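Local coordinates for DUF871 domain-containing protein (Enterococcus faecalis, PDB 2P0O), which is of unknown function but probably acts as a glycosidase that releases 6-phospho-N-acetylmuramic acid from peptidoglycan-derived sugars, at residues G200-A205 with I339-T344; N241-E246 with L346-A351; F80-L85 with E105-A110. One frame throughout, in Å; residues are numbered along the deposited sequence. Where two conformers were deposited one is given.

Interaction 1. Residues G200-A205 with I339-T344. Unlike the reference sequence in segment 339-344: Asp340 (reference Glu).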
# COMPACT_ATOMS: atom_id res chain seq x y z
N GLY A 200 -3.33 11.64 -3.71
CA GLY A 200 -2.16 12.44 -3.42
C GLY A 200 -1.55 12.16 -2.05
O GLY A 200 -0.78 12.98 -1.55
N GLN A 201 -1.89 11.01 -1.45
CA GLN A 201 -1.36 10.68 -0.11
C GLN A 201 -0.15 9.71 -0.18
O GLN A 201 0.10 9.10 -1.22
CB GLN A 201 -2.45 10.10 0.83
CG GLN A 201 -3.64 11.03 1.16
CD GLN A 201 -3.23 12.43 1.59
OE1 GLN A 201 -2.47 12.61 2.55
NE2 GLN A 201 -3.73 13.43 0.89
N ASN A 202 0.59 9.60 0.92
CA ASN A 202 1.73 8.68 1.04
C ASN A 202 1.23 7.27 0.78
O ASN A 202 0.40 6.77 1.54
CB ASN A 202 2.33 8.78 2.46
CG ASN A 202 3.57 7.91 2.64
OD1 ASN A 202 3.74 6.88 1.97
ND2 ASN A 202 4.46 8.34 3.52
N PRO A 203 1.68 6.65 -0.32
CA PRO A 203 1.26 5.28 -0.64
C PRO A 203 1.60 4.25 0.44
O PRO A 203 0.84 3.30 0.65
CB PRO A 203 2.03 4.97 -1.94
CG PRO A 203 2.39 6.31 -2.51
CD PRO A 203 2.55 7.24 -1.35
N PHE A 204 2.74 4.42 1.12
CA PHE A 204 3.11 3.50 2.19
C PHE A 204 2.08 3.52 3.31
O PHE A 204 1.65 2.47 3.77
CB PHE A 204 4.54 3.79 2.73
CG PHE A 204 4.85 3.12 4.05
CD1 PHE A 204 5.17 1.76 4.11
CD2 PHE A 204 4.86 3.86 5.24
CE1 PHE A 204 5.46 1.13 5.31
CE2 PHE A 204 5.15 3.24 6.45
CZ PHE A 204 5.44 1.87 6.50
N ALA A 205 1.71 4.73 3.76
CA ALA A 205 0.73 4.84 4.83
C ALA A 205 -0.63 4.28 4.36
O ALA A 205 -1.35 3.69 5.14
CB ALA A 205 0.57 6.31 5.27
N ILE A 339 7.20 15.67 9.06
CA ILE A 339 7.00 16.18 7.69
C ILE A 339 5.56 15.95 7.24
O ILE A 339 4.98 14.89 7.51
CB ILE A 339 8.07 15.48 6.75
CG1 ILE A 339 9.45 16.11 6.98
CG2 ILE A 339 7.72 15.47 5.28
CD1 ILE A 339 9.46 17.59 7.22
N ASP A 340 4.98 16.95 6.59
CA ASP A 340 3.56 16.89 6.20
C ASP A 340 3.23 15.53 5.57
O ASP A 340 2.27 14.88 5.96
CB ASP A 340 3.22 18.02 5.21
CG ASP A 340 1.74 18.23 5.06
OD1 ASP A 340 0.96 17.34 5.46
OD2 ASP A 340 1.32 19.31 4.53
N LYS A 341 4.06 15.13 4.62
CA LYS A 341 3.87 13.90 3.86
C LYS A 341 3.88 12.63 4.73
O LYS A 341 3.28 11.62 4.36
CB LYS A 341 4.91 13.83 2.71
CG LYS A 341 5.26 12.41 2.17
CD LYS A 341 4.38 11.95 0.98
CE LYS A 341 5.09 10.89 0.12
NZ LYS A 341 4.37 10.57 -1.22
N ASP A 342 4.53 12.66 5.88
CA ASP A 342 4.57 11.46 6.72
C ASP A 342 3.49 11.43 7.79
O ASP A 342 3.31 10.42 8.48
CB ASP A 342 5.97 11.23 7.31
CG ASP A 342 6.97 10.79 6.26
OD1 ASP A 342 6.55 10.35 5.17
OD2 ASP A 342 8.20 10.92 6.50
N GLN A 343 2.73 12.51 7.90
CA GLN A 343 1.75 12.56 8.97
C GLN A 343 0.61 11.54 8.89
O GLN A 343 -0.01 11.25 9.89
CB GLN A 343 1.21 13.99 9.11
CG GLN A 343 2.24 14.90 9.81
CD GLN A 343 1.76 16.32 9.96
OE1 GLN A 343 0.58 16.55 10.08
NE2 GLN A 343 2.68 17.27 9.95
N THR A 344 0.31 11.00 7.71
CA THR A 344 -0.69 9.92 7.66
C THR A 344 -0.16 8.57 8.20
O THR A 344 -0.90 7.62 8.31
CB THR A 344 -1.24 9.70 6.26
OG1 THR A 344 -0.15 9.48 5.35
CG2 THR A 344 -2.11 10.90 5.80
O HOH W 1 0.42 11.41 2.98
O HOH W 2 -1.39 8.15 3.20
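Ala205 and Thr344 meet closely, with the Ala205 CB methyl 3.3 Å from Thr344 OG1. A Thr344 chi1 of 54° sets OG1 between its own backbone N and carbonyl carbon and leaves CG2 for Gln201, whose OE1 lies 3.7 Å from it. Asn202 fills the middle. Its CB sits 3.5 Å from Lys341 O, and the chain of Lys341 crosses it at about a right angle, CD coming within 4.1 Å of Asn202 CB. With CG anti to the backbone N (chi1 -177°), Asn202 turns OD1 back as the N-cap of helix 203-212, taking weak bonds from Phe204 N and Ala205 N. Its ND2 donates to Gln233 and lies 3.3 Å from Asp342 OD1; the Asn202 amide and the Asp342 carboxylate, which also takes a bond from Gln233, stand 41° apart. Asp342 OD2 pairs with Arg229, and Lys341 NZ runs on past Pro203 to a salt bridge with Asp181. The other side is wetter and looser. One water is held by Asn202 N at 2.7 Å, Gln201 OE1, Lys341 O and Thr344 OG1; a second joins Asn202 O to the same hydroxyl. The chemistry implies that the start of the barrel helix and the C-terminal-domain loop are bridged largely by waters and by outside charged or amide partners.

Interaction 2. Residues N241-E246 with L346-A351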
# COMPACT_ATOMS: atom_id res chain seq x y z
N ASN A 241 9.94 -3.93 11.05
CA ASN A 241 8.66 -3.66 11.72
C ASN A 241 8.56 -2.22 12.26
O ASN A 241 7.70 -1.92 13.08
CB ASN A 241 8.40 -4.67 12.87
CG ASN A 241 6.93 -4.77 13.26
OD1 ASN A 241 6.05 -4.37 12.50
ND2 ASN A 241 6.66 -5.30 14.44
N GLN A 242 9.44 -1.34 11.81
CA GLN A 242 9.43 0.04 12.29
C GLN A 242 8.88 0.95 11.22
O GLN A 242 9.18 0.75 10.03
CB GLN A 242 10.84 0.52 12.62
CG GLN A 242 11.54 -0.14 13.79
CD GLN A 242 13.07 0.10 13.78
OE1 GLN A 242 13.58 1.00 13.12
NE2 GLN A 242 13.79 -0.72 14.50
N PHE A 243 8.13 1.96 11.66
CA PHE A 243 7.64 3.02 10.82
C PHE A 243 8.69 4.13 10.75
O PHE A 243 9.10 4.68 11.77
CB PHE A 243 6.32 3.62 11.38
CG PHE A 243 5.17 2.67 11.36
CD1 PHE A 243 4.46 2.43 10.16
CD2 PHE A 243 4.80 1.98 12.52
CE1 PHE A 243 3.39 1.52 10.12
CE2 PHE A 243 3.73 1.09 12.51
CZ PHE A 243 3.02 0.85 11.31
N LEU A 244 9.08 4.48 9.53
CA LEU A 244 10.15 5.42 9.32
C LEU A 244 9.55 6.74 8.89
O LEU A 244 8.84 6.80 7.87
CB LEU A 244 11.10 4.87 8.25
CG LEU A 244 12.36 5.65 7.88
CD1 LEU A 244 13.33 5.70 9.08
CD2 LEU A 244 13.06 5.08 6.65
N LEU A 245 9.84 7.81 9.63
CA LEU A 245 9.27 9.13 9.35
C LEU A 245 10.33 10.21 9.41
O LEU A 245 11.30 10.07 10.15
CB LEU A 245 8.14 9.49 10.34
CG LEU A 245 7.00 8.53 10.67
CD1 LEU A 245 7.47 7.52 11.73
CD2 LEU A 245 5.72 9.26 11.18
N GLU A 246 10.14 11.27 8.64
CA GLU A 246 11.05 12.44 8.62
C GLU A 246 10.53 13.61 9.45
O GLU A 246 9.32 13.79 9.60
CB GLU A 246 11.31 12.90 7.18
CG GLU A 246 12.43 12.15 6.50
CD GLU A 246 12.63 12.54 5.02
OE1 GLU A 246 11.97 13.48 4.51
OE2 GLU A 246 13.50 11.90 4.37
N LEU A 346 1.20 8.49 11.22
CA LEU A 346 0.94 8.61 12.68
C LEU A 346 -0.21 7.79 13.25
O LEU A 346 -0.02 7.20 14.27
CB LEU A 346 0.82 10.07 13.18
CG LEU A 346 2.05 10.97 12.94
CD1 LEU A 346 1.70 12.45 13.16
CD2 LEU A 346 3.24 10.51 13.83
N PRO A 347 -1.42 7.82 12.63
CA PRO A 347 -2.50 6.93 13.15
C PRO A 347 -2.22 5.43 12.96
O PRO A 347 -2.97 4.61 13.49
CB PRO A 347 -3.73 7.31 12.32
CG PRO A 347 -3.35 8.52 11.49
CD PRO A 347 -1.87 8.63 11.48
N LEU A 348 -1.19 5.06 12.20
CA LEU A 348 -0.84 3.66 12.00
C LEU A 348 -0.03 3.12 13.17
O LEU A 348 0.11 1.88 13.37
CB LEU A 348 -0.04 3.47 10.71
CG LEU A 348 -0.81 3.81 9.44
CD1 LEU A 348 0.04 3.36 8.26
CD2 LEU A 348 -2.20 3.12 9.45
N ILE A 349 0.50 4.05 13.96
CA ILE A 349 1.42 3.72 15.04
C ILE A 349 0.57 3.44 16.28
O ILE A 349 0.11 4.36 16.97
CB ILE A 349 2.44 4.83 15.26
CG1 ILE A 349 3.24 5.02 13.99
CG2 ILE A 349 3.43 4.46 16.37
CD1 ILE A 349 4.09 6.24 14.03
N LYS A 350 0.34 2.17 16.49
CA LYS A 350 -0.49 1.68 17.58
C LYS A 350 0.29 1.44 18.87
O LYS A 350 1.53 1.63 18.93
CB LYS A 350 -1.17 0.36 17.17
CG LYS A 350 -2.51 0.58 16.54
CD LYS A 350 -2.49 0.50 15.05
CE LYS A 350 -3.37 1.61 14.48
NZ LYS A 350 -4.74 1.66 15.08
N ALA A 351 -0.45 1.03 19.90
CA ALA A 351 0.11 0.56 21.16
C ALA A 351 1.27 -0.41 20.85
O ALA A 351 1.11 -1.36 20.07
CB ALA A 351 -1.01 -0.17 22.00
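Phe243 sets its ring obliquely against Leu348 and Ile349. Ring atom CE1 rests 4.0 Å from Leu348 CB, and CZ comes within 3.7 Å of Leu348 O, so that Leu348 lies across the ring. Ile349 instead runs antiparallel alongside it, with Phe243 CD2 3.7 Å from Ile349 CG1. The chi1 of Ile349 (-60°), with CG1 anti to the carbonyl carbon, carries that branch in toward the ring, and an extended chi2 of 170° sends CD1 on to the next residue of the strand with the same facing. That residue is Leu245, whose CD1 is 4.3 Å from Ile349 CD1 and whose other branch, CD2, touches Leu346 CD2 at 3.8 Å. Phe243 and Leu245, two apart on strand 242-247, thus point the same way in the alternating fashion of a beta strand. The strand follows helix 228-240 and forms one margin of a three-stranded mixed sheet in the C-terminal domain, whose family is grouped with cyclophilin-like folds; there it is hydrogen-bonded in parallel to strand 354-359. The facing segment belongs to the long connection that leads into that neighbour; a 3-10 turn at 346-348, with Ile349 N bonded to Leu346 O at 3.2 Å, and the residue after it present Leu346, Leu348 and Ile349 to the strand. Phe243 also stacks on Tyr237 of helix 228-240, and both Phe243 and Leu348 reach Val208 on helix 203-212 of the TIM barrel.

Interaction 3. Residues F80-L85 with E105-A110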
# COMPACT_ATOMS: atom_id res chain seq x y z
N PHE A 80 -4.58 -16.60 -27.35
CA PHE A 80 -5.02 -17.47 -26.27
C PHE A 80 -6.51 -17.74 -26.38
O PHE A 80 -7.23 -17.05 -27.13
CB PHE A 80 -4.65 -16.87 -24.93
CG PHE A 80 -3.17 -16.62 -24.77
CD1 PHE A 80 -2.30 -17.66 -24.49
CD2 PHE A 80 -2.65 -15.34 -24.92
CE1 PHE A 80 -0.93 -17.44 -24.35
CE2 PHE A 80 -1.28 -15.10 -24.77
CZ PHE A 80 -0.42 -16.15 -24.49
N SER A 81 -6.96 -18.80 -25.69
CA SER A 81 -8.39 -19.04 -25.49
C SER A 81 -8.63 -19.42 -24.02
O SER A 81 -7.79 -20.09 -23.38
CB SER A 81 -8.93 -20.11 -26.44
OG SER A 81 -8.57 -21.42 -26.02
N PHE A 82 -9.78 -18.99 -23.51
CA PHE A 82 -10.13 -19.21 -22.11
C PHE A 82 -10.34 -20.71 -21.75
O PHE A 82 -10.28 -21.10 -20.58
CB PHE A 82 -11.36 -18.39 -21.76
CG PHE A 82 -11.50 -18.13 -20.30
CD1 PHE A 82 -10.80 -17.08 -19.71
CD2 PHE A 82 -12.31 -18.93 -19.51
CE1 PHE A 82 -10.91 -16.82 -18.35
CE2 PHE A 82 -12.42 -18.69 -18.16
CZ PHE A 82 -11.72 -17.62 -17.57
N ASP A 83 -10.60 -21.52 -22.76
CA ASP A 83 -10.87 -22.94 -22.55
C ASP A 83 -9.60 -23.78 -22.65
O ASP A 83 -9.60 -24.98 -22.34
CB ASP A 83 -11.93 -23.44 -23.55
CG ASP A 83 -13.27 -22.73 -23.40
OD1 ASP A 83 -13.50 -22.05 -22.36
OD2 ASP A 83 -14.11 -22.85 -24.32
N GLU A 84 -8.51 -23.15 -23.11
CA GLU A 84 -7.23 -23.86 -23.25
C GLU A 84 -6.14 -23.05 -22.55
O GLU A 84 -5.40 -22.27 -23.18
CB GLU A 84 -6.87 -24.08 -24.75
CG GLU A 84 -7.85 -25.02 -25.49
CD GLU A 84 -7.88 -26.43 -24.89
OE1 GLU A 84 -7.29 -26.61 -23.77
OE2 GLU A 84 -8.50 -27.36 -25.52
N LEU A 85 -6.07 -23.23 -21.23
CA LEU A 85 -5.26 -22.34 -20.37
C LEU A 85 -3.82 -22.87 -20.08
O LEU A 85 -3.07 -22.02 -19.52
CB LEU A 85 -6.04 -22.05 -19.06
CG LEU A 85 -7.40 -21.33 -19.08
CD1 LEU A 85 -8.24 -21.65 -17.85
CD2 LEU A 85 -7.27 -19.83 -19.20
N GLU A 105 -20.18 -19.43 -15.85
CA GLU A 105 -19.92 -20.85 -15.95
C GLU A 105 -18.49 -21.19 -16.38
O GLU A 105 -17.86 -22.09 -15.81
CB GLU A 105 -20.93 -21.50 -16.90
CG GLU A 105 -20.79 -23.00 -17.00
CD GLU A 105 -21.51 -23.58 -18.20
OE1 GLU A 105 -22.37 -22.88 -18.80
OE2 GLU A 105 -21.23 -24.76 -18.54
N GLN A 106 -17.99 -20.49 -17.40
CA GLN A 106 -16.61 -20.65 -17.83
C GLN A 106 -15.67 -20.31 -16.68
O GLN A 106 -14.69 -21.01 -16.42
CB GLN A 106 -16.32 -19.74 -19.02
CG GLN A 106 -16.86 -20.28 -20.33
CD GLN A 106 -16.81 -19.23 -21.40
OE1 GLN A 106 -17.40 -18.16 -21.26
NE2 GLN A 106 -16.08 -19.50 -22.47
N MSE A 107 -16.02 -19.23 -15.99
CA MSE A 107 -15.25 -18.72 -14.88
C MSE A 107 -15.17 -19.69 -13.71
O MSE A 107 -14.11 -19.82 -13.11
CB MSE A 107 -15.83 -17.39 -14.43
CG MSE A 107 -15.28 -16.23 -15.23
SE MSE A 107 -16.04 -14.48 -14.71
CE MSE A 107 -16.53 -14.85 -12.86
N ALA A 108 -16.28 -20.34 -13.40
CA ALA A 108 -16.33 -21.35 -12.35
C ALA A 108 -15.38 -22.50 -12.68
O ALA A 108 -14.52 -22.85 -11.87
CB ALA A 108 -17.75 -21.85 -12.16
N HIS A 109 -15.54 -23.07 -13.88
CA HIS A 109 -14.66 -24.11 -14.38
C HIS A 109 -13.20 -23.72 -14.35
O HIS A 109 -12.34 -24.53 -13.99
CB HIS A 109 -15.03 -24.50 -15.82
CG HIS A 109 -16.21 -25.42 -15.91
ND1 HIS A 109 -17.47 -25.06 -15.50
CD2 HIS A 109 -16.31 -26.69 -16.39
CE1 HIS A 109 -18.31 -26.06 -15.71
NE2 HIS A 109 -17.63 -27.06 -16.25
N ALA A 110 -12.91 -22.47 -14.72
CA ALA A 110 -11.55 -22.00 -14.78
C ALA A 110 -10.95 -21.79 -13.38
O ALA A 110 -9.72 -21.75 -13.22
CB ALA A 110 -11.44 -20.74 -15.63
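Ala110 N donates to Gln106 O at 2.9 Å, the helical backbone bond, and the same oxygen lies at the edge of the Phe82 ring, in the plane of the ring, 3.7 Å from Phe82 CE2. The ring is wedged against one side of helix 104-111. CE2 and CZ press on the Ala110 methyl, with CE2 to Ala110 CB only 3.4 Å, and the ring lies obliquely to it; CD2 meets Gln106 CB at 4.1 Å. Phe82 reaches this far because its CG is anti to the backbone N (chi1 -158°), projecting the ring from the type I turn Ser81-Glu84. Leu85, just past the turn, adds CD1 to the same methyl at 4.0 Å. On the exposed side Asp83 OD1 stands 3.6 Å from Gln106 NE2, carboxylate and amide planes 65° apart, a loose approach; the firm partner of the Gln106 amide is Thr103 N, which OE1 accepts from. Phe82 continues inward to Leu96 and Met98 on strand 95-98 and to Ile116 on strand 115-119. This layering, with a loop and a helix packed side by side over neighbouring parallel strands, belongs to the outer shell of a beta/alpha (TIM) barrel.

Overall arrangement
Interaction 3 comes first along the chain and is complete before the others open; it sits in the outer layer of the eight-stranded barrel, its centre 41 Å from that of interaction 1 and 44 Å from that of interaction 2. Those two interleave in sequence, lie 11 Å apart by their centres, and draw their second segments from the same connection between strands 332-337 and 354-359. They touch directly: Asp342 and Ile339 of interaction 1 pair with the backbone of Glu246 in interaction 2, and Ala205 packs on Leu348. Interaction 1 joins barrel and C-terminal domain; interaction 2, within the latter, backs it and touches helix 203-212, whereas interaction 3, on the opposite side of the chain's centre from interaction 2, is internal to the barrel.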